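Local coordinates for sugar ABC transporter, periplasmic sugar-binding protein (Caulobacter crescentus, PDB 4IRX), which binds myo-inositol in the cleft between its two lobes and probably delivers it to an ABC transporter for nutrient uptake, at residues D229-A234 and A290-E295. Sequence-based numbering, arbitrary orientation.
Sequences DAIPEA and ASRIGE. With INS (1,2,3,4,5,6-hexahydroxy-cyclohexane), chain C.
With CG anti to its carbonyl carbon (chi1 -61°) and the chain bent at chi3 (63°), R292 sets one face of its guanidinium against CD of P232, the first residue of helix 232-239. In this two-lobed periplasmic binding protein, the C-terminal tail thus packs against the stretch linking the inositol pocket to that helix. P232 CD sits over the centre of the guanidinium, 3.3 Å from R292 CZ, while I231 CG2 approaches NH1 obliquely. E295 holds the group from its edge by a side-on salt bridge: R292 NE meets E295 OE2 at 3.0 Å from above the carboxylate plane, and R292 NH2 meets OE1 on the syn side but tilted 31° out of it. E295 CB also touches P232 CG at 3.5 Å. After a type I turn, A290 to I293, A230 CB meets A290 CB at 4.1 Å. Replacing R292 by alanine would probably cost the E295 carboxylate this salt bridge and open a gap over P232 CD. Beyond A230, D229 accepts hydrogen bonds from inositol O2 on OD1 and O3 on OD2, and Q249 is hydrogen-bonded to the same OD1. Two waters bridge the segments: one joins A230 O to R292 N, the other D229 O to R292 NH1, 3.1 Å from each.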
loop_
_atom_site.group_PDB
_atom_site.type_symbol
_atom_site.label_atom_id
_atom_site.label_comp_id
_atom_site.label_asym_id
_atom_site.label_seq_id
_atom_site.Cartn_x
_atom_site.Cartn_y
_atom_site.Cartn_z
ATOM N N ASP A 229 -0.814 -7.373 -0.329
ATOM C CA ASP A 229 0.505 -7.076 0.327
ATOM C C ASP A 229 1.383 -8.313 0.456
ATOM O O ASP A 229 2.594 -8.193 0.541
ATOM C CB ASP A 229 0.467 -6.421 1.735
ATOM C CG ASP A 229 -0.027 -4.995 1.713
ATOM O OD1 ASP A 229 -0.064 -4.393 0.622
ATOM O OD2 ASP A 229 -0.403 -4.483 2.788
ATOM N N ALA A 230 0.772 -9.491 0.507
ATOM C CA ALA A 230 1.510 -10.742 0.731
ATOM C C ALA A 230 2.366 -10.708 2.001
ATOM O O ALA A 230 3.523 -11.137 2.000
ATOM C CB ALA A 230 2.355 -11.118 -0.505
ATOM N N ILE A 231 1.802 -10.200 3.088
ATOM C CA ILE A 231 2.534 -10.249 4.348
ATOM C C ILE A 231 2.525 -11.700 4.844
ATOM O O ILE A 231 1.639 -12.469 4.482
ATOM C CB ILE A 231 1.966 -9.279 5.427
ATOM C CG1 ILE A 231 0.610 -9.748 5.935
ATOM C CG2 ILE A 231 1.885 -7.839 4.873
ATOM C CD1 ILE A 231 -0.008 -8.805 7.019
ATOM N N PRO A 232 3.541 -12.088 5.628
ATOM C CA PRO A 232 3.646 -13.504 6.023
ATOM C C PRO A 232 2.418 -14.068 6.726
ATOM O O PRO A 232 2.103 -15.238 6.530
ATOM C CB PRO A 232 4.857 -13.512 6.959
ATOM C CG PRO A 232 5.671 -12.324 6.505
ATOM C CD PRO A 232 4.706 -11.294 6.053
ATOM N N GLU A 233 1.733 -13.258 7.519
ATOM C CA GLU A 233 0.532 -13.704 8.219
ATOM C C GLU A 233 -0.542 -14.118 7.224
ATOM O O GLU A 233 -1.235 -15.122 7.414
ATOM C CB GLU A 233 0.032 -12.581 9.146
ATOM C CG GLU A 233 -0.995 -12.965 10.190
ATOM C CD GLU A 233 -1.330 -11.782 11.101
ATOM O OE1 GLU A 233 -0.791 -10.671 10.867
ATOM O OE2 GLU A 233 -2.132 -11.968 12.032
ATOM N N ALA A 234 -0.680 -13.353 6.141
ATOM C CA ALA A 234 -1.651 -13.693 5.103
ATOM C C ALA A 234 -1.217 -14.940 4.333
ATOM O O ALA A 234 -2.044 -15.779 3.975
ATOM C CB ALA A 234 -1.839 -12.519 4.135
ATOM N N ALA A 290 5.907 -15.089 -3.463
ATOM C CA ALA A 290 5.833 -13.949 -2.558
ATOM C C ALA A 290 7.222 -13.638 -2.056
ATOM O O ALA A 290 7.953 -14.541 -1.682
ATOM C CB ALA A 290 4.887 -14.237 -1.393
ATOM N N SER A 291 7.579 -12.360 -2.062
ATOM C CA SER A 291 8.924 -11.938 -1.680
ATOM C C SER A 291 9.254 -12.266 -0.233
ATOM O O SER A 291 10.421 -12.470 0.102
ATOM C CB SER A 291 9.145 -10.446 -1.970
ATOM O OG SER A 291 8.255 -9.622 -1.236
ATOM N N ARG A 292 8.244 -12.313 0.625
ATOM C CA ARG A 292 8.445 -12.542 2.061
ATOM C C ARG A 292 8.101 -13.972 2.498
ATOM O O ARG A 292 7.880 -14.226 3.689
ATOM C CB ARG A 292 7.684 -11.508 2.902
ATOM C CG ARG A 292 8.122 -10.057 2.648
ATOM C CD ARG A 292 7.309 -9.048 3.425
ATOM N NE ARG A 292 7.457 -9.188 4.873
ATOM C CZ ARG A 292 6.626 -8.642 5.766
ATOM N NH1 ARG A 292 5.573 -7.924 5.365
ATOM N NH2 ARG A 292 6.819 -8.847 7.058
ATOM N N ILE A 293 8.064 -14.905 1.552
ATOM C CA ILE A 293 7.699 -16.289 1.869
ATOM C C ILE A 293 8.617 -16.901 2.943
ATOM O O ILE A 293 8.182 -17.682 3.807
ATOM C CB ILE A 293 7.622 -17.177 0.585
ATOM C CG1 ILE A 293 6.954 -18.533 0.899
ATOM C CG2 ILE A 293 8.983 -17.327 -0.077
ATOM C CD1 ILE A 293 5.509 -18.399 1.346
ATOM N N GLY A 294 9.871 -16.482 2.940
ATOM C CA GLY A 294 10.802 -16.999 3.926
ATOM C C GLY A 294 10.469 -16.657 5.360
ATOM O O GLY A 294 10.985 -17.308 6.271
ATOM N N GLU A 295 9.599 -15.671 5.577
ATOM C CA GLU A 295 9.140 -15.287 6.914
ATOM C C GLU A 295 7.910 -16.054 7.415
ATOM O O GLU A 295 7.500 -15.892 8.573
ATOM C CB GLU A 295 8.807 -13.787 6.962
ATOM C CG GLU A 295 9.972 -12.862 6.683
ATOM C CD GLU A 295 9.560 -11.385 6.670
ATOM O OE1 GLU A 295 8.899 -10.926 7.624
ATOM O OE2 GLU A 295 9.902 -10.693 5.697
HETATM C C1 INS C . 0.264 -0.006 0.839
HETATM C C2 INS C . -0.083 -1.262 1.567
HETATM C C3 INS C . -0.512 -0.905 2.967
HETATM C C4 INS C . -1.716 -0.020 2.930
HETATM C C5 INS C . -1.391 1.258 2.252
HETATM C C6 INS C . -0.865 1.006 0.858
HETATM O O1 INS C . 0.639 -0.299 -0.483
HETATM O O2 INS C . -1.092 -1.939 0.880
HETATM O O3 INS C . -0.764 -2.065 3.722
HETATM O O4 INS C . -2.201 0.210 4.214
HETATM O O5 INS C . -2.523 2.067 2.231
HETATM O O6 INS C . -0.578 2.206 0.187
HETATM O O HOH W 1 4.795 -7.207 2.462
HETATM O O HOH W 2 5.663 -10.942 0.305
#